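Local coordinates for ANGPTL4 C-terminal chain (Homo sapiens, PDB 6U1U), which forms the fibrinogen-like C-terminal part of a secreted protein that mediates inactivation of lipoprotein lipase and so helps regulate triglyceride clearance from the blood, at residues Gln92-Asp97 / Pro205-Thr210; Ser173-Gln178 / Ile194-Trp199. All coordinates share one frame; numbering follows the deposited sequence.

Interaction 1. Residues Gln92-Asp97 / Pro205-Thr210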
loop_
_atom_site.group_PDB
_atom_site.type_symbol
_atom_site.label_atom_id
_atom_site.label_comp_id
_atom_site.label_asym_id
_atom_site.label_seq_id
_atom_site.Cartn_x
_atom_site.Cartn_y
_atom_site.Cartn_z
ATOM N N GLN A 92 -1.140 -8.810 0.329
ATOM C CA GLN A 92 -0.664 -10.173 0.098
ATOM C C GLN A 92 0.834 -10.215 0.322
ATOM O O GLN A 92 1.571 -9.399 -0.249
ATOM C CB GLN A 92 -1.038 -10.647 -1.296
ATOM C CG GLN A 92 -2.553 -10.402 -1.490
ATOM C CD GLN A 92 -3.188 -10.948 -2.750
ATOM O OE1 GLN A 92 -2.541 -11.132 -3.788
ATOM N NE2 GLN A 92 -4.506 -11.160 -2.672
ATOM N N LEU A 93 1.276 -11.161 1.161
ATOM C CA LEU A 93 2.657 -11.235 1.620
ATOM C C LEU A 93 3.226 -12.614 1.326
ATOM O O LEU A 93 2.514 -13.614 1.402
ATOM C CB LEU A 93 2.765 -10.971 3.137
ATOM C CG LEU A 93 1.933 -9.803 3.699
ATOM C CD1 LEU A 93 1.927 -9.777 5.245
ATOM C CD2 LEU A 93 2.467 -8.462 3.146
ATOM N N ARG A 94 4.529 -12.665 0.995
ATOM C CA ARG A 94 5.184 -13.939 0.706
ATOM C C ARG A 94 6.506 -13.989 1.457
ATOM O O ARG A 94 7.253 -12.998 1.476
ATOM C CB ARG A 94 5.418 -14.129 -0.809
ATOM C CG ARG A 94 5.993 -15.507 -1.180
ATOM C CD ARG A 94 6.409 -15.554 -2.649
ATOM N NE ARG A 94 5.340 -15.107 -3.549
ATOM C CZ ARG A 94 5.542 -14.553 -4.748
ATOM N NH1 ARG A 94 6.786 -14.368 -5.201
ATOM N NH2 ARG A 94 4.496 -14.183 -5.498
ATOM N N ASP A 95 6.800 -15.129 2.092
ATOM C CA ASP A 95 8.060 -15.205 2.809
ATOM C C ASP A 95 9.041 -16.001 1.965
ATOM O O ASP A 95 8.753 -16.386 0.830
ATOM C CB ASP A 95 7.885 -15.773 4.234
ATOM C CG ASP A 95 7.496 -17.252 4.257
ATOM O OD1 ASP A 95 7.688 -17.958 3.247
ATOM O OD2 ASP A 95 6.983 -17.694 5.305
ATOM N N TRP A 96 10.226 -16.219 2.519
ATOM C CA TRP A 96 11.288 -16.817 1.720
ATOM C C TRP A 96 11.202 -18.330 1.666
ATOM O O TRP A 96 11.987 -18.958 0.941
ATOM C CB TRP A 96 12.636 -16.374 2.259
ATOM C CG TRP A 96 12.933 -14.947 1.859
ATOM C CD1 TRP A 96 12.638 -13.836 2.581
ATOM C CD2 TRP A 96 13.551 -14.497 0.651
ATOM N NE1 TRP A 96 13.033 -12.719 1.895
ATOM C CE2 TRP A 96 13.602 -13.093 0.712
ATOM C CE3 TRP A 96 14.062 -15.141 -0.482
ATOM C CZ2 TRP A 96 14.160 -12.317 -0.303
ATOM C CZ3 TRP A 96 14.623 -14.368 -1.499
ATOM C CH2 TRP A 96 14.665 -12.969 -1.405
ATOM N N ASP A 97 10.243 -18.917 2.360
ATOM C CA ASP A 97 9.934 -20.324 2.182
ATOM C C ASP A 97 8.727 -20.549 1.281
ATOM O O ASP A 97 8.211 -21.670 1.217
ATOM C CB ASP A 97 9.702 -20.966 3.535
ATOM C CG ASP A 97 10.980 -21.118 4.309
ATOM O OD1 ASP A 97 11.974 -21.550 3.694
ATOM O OD2 ASP A 97 10.981 -20.796 5.518
ATOM N N PRO A 205 12.579 -9.737 6.509
ATOM C CA PRO A 205 12.429 -9.077 5.194
ATOM C C PRO A 205 11.604 -9.946 4.253
ATOM O O PRO A 205 11.998 -11.059 3.898
ATOM C CB PRO A 205 13.877 -8.928 4.705
ATOM C CG PRO A 205 14.565 -10.146 5.261
ATOM C CD PRO A 205 13.869 -10.439 6.622
ATOM N N LEU A 206 10.462 -9.423 3.814
ATOM C CA LEU A 206 9.567 -10.227 2.998
ATOM C C LEU A 206 10.101 -10.398 1.583
ATOM O O LEU A 206 10.848 -9.560 1.061
ATOM C CB LEU A 206 8.179 -9.591 2.957
ATOM C CG LEU A 206 7.513 -9.609 4.333
ATOM C CD1 LEU A 206 6.342 -8.653 4.404
ATOM C CD2 LEU A 206 7.036 -11.049 4.664
ATOM N N GLN A 207 9.718 -11.510 0.962
ATOM C CA GLN A 207 10.199 -11.801 -0.381
ATOM C C GLN A 207 9.363 -11.110 -1.451
ATOM O O GLN A 207 9.896 -10.750 -2.506
ATOM C CB GLN A 207 10.214 -13.318 -0.614
ATOM C CG GLN A 207 10.877 -13.724 -1.934
ATOM C CD GLN A 207 10.546 -15.139 -2.386
ATOM O OE1 GLN A 207 10.330 -16.041 -1.570
ATOM N NE2 GLN A 207 10.538 -15.349 -3.695
ATOM N N ALA A 208 8.057 -10.947 -1.218
ATOM C CA ALA A 208 7.179 -10.369 -2.231
ATOM C C ALA A 208 5.949 -9.799 -1.538
ATOM O O ALA A 208 5.548 -10.270 -0.470
ATOM C CB ALA A 208 6.765 -11.391 -3.303
ATOM N N THR A 209 5.385 -8.738 -2.133
ATOM C CA THR A 209 4.184 -8.107 -1.607
ATOM C C THR A 209 3.293 -7.727 -2.779
ATOM O O THR A 209 3.783 -7.395 -3.863
ATOM C CB THR A 209 4.490 -6.822 -0.773
ATOM O OG1 THR A 209 5.067 -5.805 -1.621
ATOM C CG2 THR A 209 5.486 -7.103 0.353
ATOM N N THR A 210 1.976 -7.741 -2.549
ATOM C CA THR A 210 1.029 -7.153 -3.488
ATOM C C THR A 210 -0.053 -6.473 -2.679
ATOM O O THR A 210 -0.542 -7.053 -1.699
ATOM C CB THR A 210 0.347 -8.208 -4.382
ATOM O OG1 THR A 210 1.332 -9.090 -4.927
ATOM C CG2 THR A 210 -0.377 -7.529 -5.543
#
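Trp-96 lays one face of its indole over the aliphatic stem of Gln-207. CG of Gln-207 stands 3.6 Å from the centroid of the Trp-96 six-membered ring, almost on the ring normal, a CH-pi contact that a long, flexible glutamine can make with its methylenes. With chi1 at -173°, CG of Gln-207 points away from its own amide nitrogen, and the chain runs out beneath the ring with the side-chain amide plane 27° from it. At the indole's edge, Trp-96 NE1 gives a weak hydrogen bond to Pro-205 O, 2.8 Å away. Two residues back along the chain, Arg-94 bends at chi3 (-52°) and turns back over Ala-208, whose CB packs under one face of the guanidinium, 3.5 Å from Arg-94 NH1; a small methyl suits a place where that flat group lies close above it.

These side chains decorate the end of an antiparallel pair, strands 87-94 and 208-215, in the main sheet of the fibrinogen C-terminal domain. Gln-207 and Ala-208 both face Arg-94, a classic beta bulge: Arg-94 O accepts from Gln-207 N at 2.9 Å and more weakly from Ala-208 N. Beyond it the ladder is regular, with Gln-92 N bonded to Thr-210 O at 2.7 Å.

On the opposite face of the sheet Leu-93 and Leu-206 meet by methyls, Leu-93 CD2 to Leu-206 CD1 at 4.1 Å, apolar residues suited to a buried side where Trp-199 touches both. Thr-209 also faces this side, and its hydroxyl OG1 is bonded to Gln-44 of strand 38-46.

Interaction 2. Residues Ser173-Gln178 / Ile194-Trp199. With PLM (palmitic acid), chain B.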
loop_
_atom_site.group_PDB
_atom_site.type_symbol
_atom_site.label_atom_id
_atom_site.label_comp_id
_atom_site.label_asym_id
_atom_site.label_seq_id
_atom_site.Cartn_x
_atom_site.Cartn_y
_atom_site.Cartn_z
ATOM N N SER A 173 4.332 -1.930 10.146
ATOM C CA SER A 173 4.547 -2.463 8.803
ATOM C C SER A 173 5.199 -1.394 7.953
ATOM O O SER A 173 5.168 -0.212 8.280
ATOM C CB SER A 173 3.257 -2.873 8.122
ATOM O OG SER A 173 2.355 -1.760 8.155
ATOM N N ASN A 174 5.757 -1.847 6.831
ATOM C CA ASN A 174 6.242 -0.975 5.774
ATOM C C ASN A 174 6.488 -1.858 4.572
ATOM O O ASN A 174 7.536 -2.517 4.478
ATOM C CB ASN A 174 7.525 -0.239 6.172
ATOM C CG ASN A 174 8.036 0.617 5.048
ATOM O OD1 ASN A 174 7.316 0.797 4.060
ATOM N ND2 ASN A 174 9.276 1.157 5.174
ATOM N N LEU A 175 5.523 -1.950 3.651
ATOM C CA LEU A 175 5.767 -2.800 2.505
ATOM C C LEU A 175 6.566 -2.079 1.419
ATOM O O LEU A 175 6.883 -2.682 0.382
ATOM C CB LEU A 175 4.435 -3.326 1.950
ATOM C CG LEU A 175 3.621 -4.105 3.002
ATOM C CD1 LEU A 175 2.381 -4.679 2.339
ATOM C CD2 LEU A 175 4.466 -5.207 3.614
ATOM N N ASN A 176 6.925 -0.823 1.657
ATOM C CA ASN A 176 7.665 -0.014 0.701
ATOM C C ASN A 176 9.104 0.233 1.178
ATOM O O ASN A 176 9.764 1.168 0.713
ATOM C CB ASN A 176 6.937 1.316 0.463
ATOM C CG ASN A 176 5.670 1.144 -0.360
ATOM O OD1 ASN A 176 5.522 0.161 -1.076
ATOM N ND2 ASN A 176 4.737 2.118 -0.256
ATOM N N GLY A 177 9.613 -0.601 2.086
ATOM C CA GLY A 177 10.977 -0.427 2.563
ATOM C C GLY A 177 12.006 -0.987 1.578
ATOM O O GLY A 177 11.706 -1.333 0.441
ATOM N N GLN A 178 13.257 -1.060 2.042
ATOM C CA GLN A 178 14.351 -1.486 1.170
ATOM C C GLN A 178 14.286 -2.994 0.962
ATOM O O GLN A 178 14.118 -3.735 1.924
ATOM C CB GLN A 178 15.691 -1.087 1.800
ATOM C CG GLN A 178 16.889 -1.220 0.858
ATOM C CD GLN A 178 18.177 -0.702 1.497
ATOM O OE1 GLN A 178 18.138 0.153 2.386
ATOM N NE2 GLN A 178 19.316 -1.236 1.056
ATOM N N ILE A 194 11.281 -4.513 4.276
ATOM C CA ILE A 194 9.890 -4.766 3.889
ATOM C C ILE A 194 9.312 -5.683 4.951
ATOM O O ILE A 194 9.633 -6.876 4.978
ATOM C CB ILE A 194 9.823 -5.415 2.510
ATOM C CG1 ILE A 194 10.460 -4.494 1.478
ATOM C CG2 ILE A 194 8.383 -5.743 2.083
ATOM C CD1 ILE A 194 10.577 -5.177 0.129
ATOM N N PHE A 195 8.461 -5.158 5.832
ATOM C CA PHE A 195 8.035 -5.990 6.949
ATOM C C PHE A 195 6.549 -5.819 7.221
ATOM O O PHE A 195 5.943 -4.791 6.902
ATOM C CB PHE A 195 8.853 -5.684 8.219
ATOM C CG PHE A 195 8.524 -4.364 8.872
ATOM C CD1 PHE A 195 9.095 -3.172 8.409
ATOM C CD2 PHE A 195 7.665 -4.312 9.978
ATOM C CE1 PHE A 195 8.777 -1.958 9.039
ATOM C CE2 PHE A 195 7.371 -3.103 10.614
ATOM C CZ PHE A 195 7.926 -1.942 10.145
ATOM N N TRP A 196 5.973 -6.801 7.889
ATOM C CA TRP A 196 4.591 -6.795 8.435
ATOM C C TRP A 196 4.739 -7.504 9.788
ATOM O O TRP A 196 4.823 -8.688 9.800
ATOM C CB TRP A 196 3.609 -7.506 7.517
ATOM C CG TRP A 196 2.178 -7.332 7.903
ATOM C CD1 TRP A 196 1.462 -8.075 8.780
ATOM C CD2 TRP A 196 1.267 -6.360 7.382
ATOM N NE1 TRP A 196 0.188 -7.627 8.865
ATOM C CE2 TRP A 196 0.033 -6.571 8.024
ATOM C CE3 TRP A 196 1.382 -5.332 6.454
ATOM C CZ2 TRP A 196 -1.080 -5.798 7.747
ATOM C CZ3 TRP A 196 0.285 -4.568 6.179
ATOM C CH2 TRP A 196 -0.918 -4.790 6.833
ATOM N N LYS A 197 4.731 -6.741 10.863
ATOM C CA LYS A 197 5.238 -7.248 12.140
ATOM C C LYS A 197 4.461 -8.469 12.612
ATOM O O LYS A 197 5.061 -9.486 12.989
ATOM C CB LYS A 197 5.205 -6.144 13.194
ATOM C CG LYS A 197 5.708 -6.644 14.596
ATOM C CD LYS A 197 5.930 -5.480 15.522
ATOM C CE LYS A 197 4.598 -4.988 16.084
ATOM N NZ LYS A 197 4.707 -3.626 16.722
ATOM N N THR A 198 3.138 -8.427 12.509
ATOM C CA THR A 198 2.312 -9.495 13.080
ATOM C C THR A 198 2.314 -10.798 12.291
ATOM O O THR A 198 1.769 -11.790 12.790
ATOM C CB THR A 198 0.865 -9.019 13.242
ATOM O OG1 THR A 198 0.372 -8.539 11.986
ATOM C CG2 THR A 198 0.786 -7.909 14.246
ATOM N N TRP A 199 2.902 -10.857 11.095
ATOM C CA TRP A 199 3.053 -12.149 10.423
ATOM C C TRP A 199 4.421 -12.757 10.743
ATOM O O TRP A 199 4.517 -13.693 11.540
ATOM C CB TRP A 199 2.803 -12.022 8.917
ATOM C CG TRP A 199 2.724 -13.370 8.245
ATOM C CD1 TRP A 199 2.094 -14.487 8.729
ATOM C CD2 TRP A 199 3.291 -13.743 6.979
ATOM N NE1 TRP A 199 2.248 -15.536 7.851
ATOM C CE2 TRP A 199 2.980 -15.107 6.771
ATOM C CE3 TRP A 199 4.053 -13.069 6.014
ATOM C CZ2 TRP A 199 3.363 -15.792 5.622
ATOM C CZ3 TRP A 199 4.448 -13.770 4.860
ATOM C CH2 TRP A 199 4.108 -15.114 4.683
HETATM C C1 PLM B . 1.994 -1.394 16.196
HETATM O O1 PLM B . 3.165 -0.954 16.154
HETATM O O2 PLM B . 1.721 -2.592 16.342
HETATM C C2 PLM B . 0.845 -0.395 16.136
HETATM C C3 PLM B . -0.453 -0.791 15.498
HETATM C C4 PLM B . -1.115 0.378 14.786
HETATM C C5 PLM B . -2.044 0.023 13.657
HETATM C C6 PLM B . -2.178 1.080 12.577
HETATM C C7 PLM B . -2.514 0.535 11.213
HETATM C C8 PLM B . -2.141 1.390 10.030
HETATM C C9 PLM B . -0.821 1.033 9.444
HETATM C CA PLM B . -0.791 0.878 7.981
HETATM C CB PLM B . -1.524 -0.282 7.435
HETATM C CC PLM B . -1.777 -0.140 5.987
HETATM C CD PLM B . -2.169 -1.371 5.296
HETATM C CE PLM B . -3.201 -2.133 6.031
HETATM C CF PLM B . -4.584 -2.017 5.522
HETATM C CG PLM B . -5.486 -1.293 6.466
HETATM O O HOH W 1 13.360 -6.090 3.241
#
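The backbone of Ser-173 and Asn-174 runs under the ring of Phe-195, within a two-stranded antiparallel ribbon, 173-174 with 195-196, of the fibrinogen C-terminal domain. Ser-173 CA lies over one face of the ring, 3.4 Å from Phe-195 CE2, and Asn-174 N sits over the same face; chi1 of 73° wedges CG of Phe-195 between its backbone N and carbonyl carbon and swings the ring across the strand. With an alanine here in place of Phe-195, the backbone of Ser-173 and Asn-174 would probably lose its cover and Arg-202 its cation-pi partner.

The strands are joined by Asn-174 N to Phe-195 O, 3.0 Å and nearly straight at 167°, and by the return bond from Phe-195 N. Opposite the phenyl, Trp-196 CE3 meets Ser-173 CB at 3.5 Å; a compact serine fits against the indole, while its OG is bonded to Trp-165.

Asn-174 OD1 accepts from Asn-176 N, an Asx turn that steadies the type I turn to Gly-177, and Ser-162 holds its ND2. Trp-196 also offers its edge to the lipid, CH2 lying 3.6 Å from palmitic acid CE. Lys-197 NZ, held by Ser-171 O, hydrogen-bonds both carboxylate oxygens of palmitic acid, 3.1 Å from NZ to O1 and 3.2 Å from NZ to O2.

How the interactions relate
The two interactions have centres about 9 Å apart, on the same side of the domain's centre. Along the chain, 92-97 comes first, then both segments of interaction 2, and finally 205-210, reached soon after helix 197-200. Interaction 1 belongs to the large antiparallel sheet; interaction 2 is a separate small ribbon packed against it. The seam is mostly apolar: Leu-93 CD1 approaches Trp-196 CG at 3.6 Å, and Thr-209 CG2 meets Ile-194 CG2 at the same distance. A probable backbone hydrogen bond from Leu-206 N to Ile-194 O adds a polar tie. By backing Trp-196, the main sheet probably helps position the indole beside the palmitic acid, which lies about 9 Å from the Leu-93 side chain.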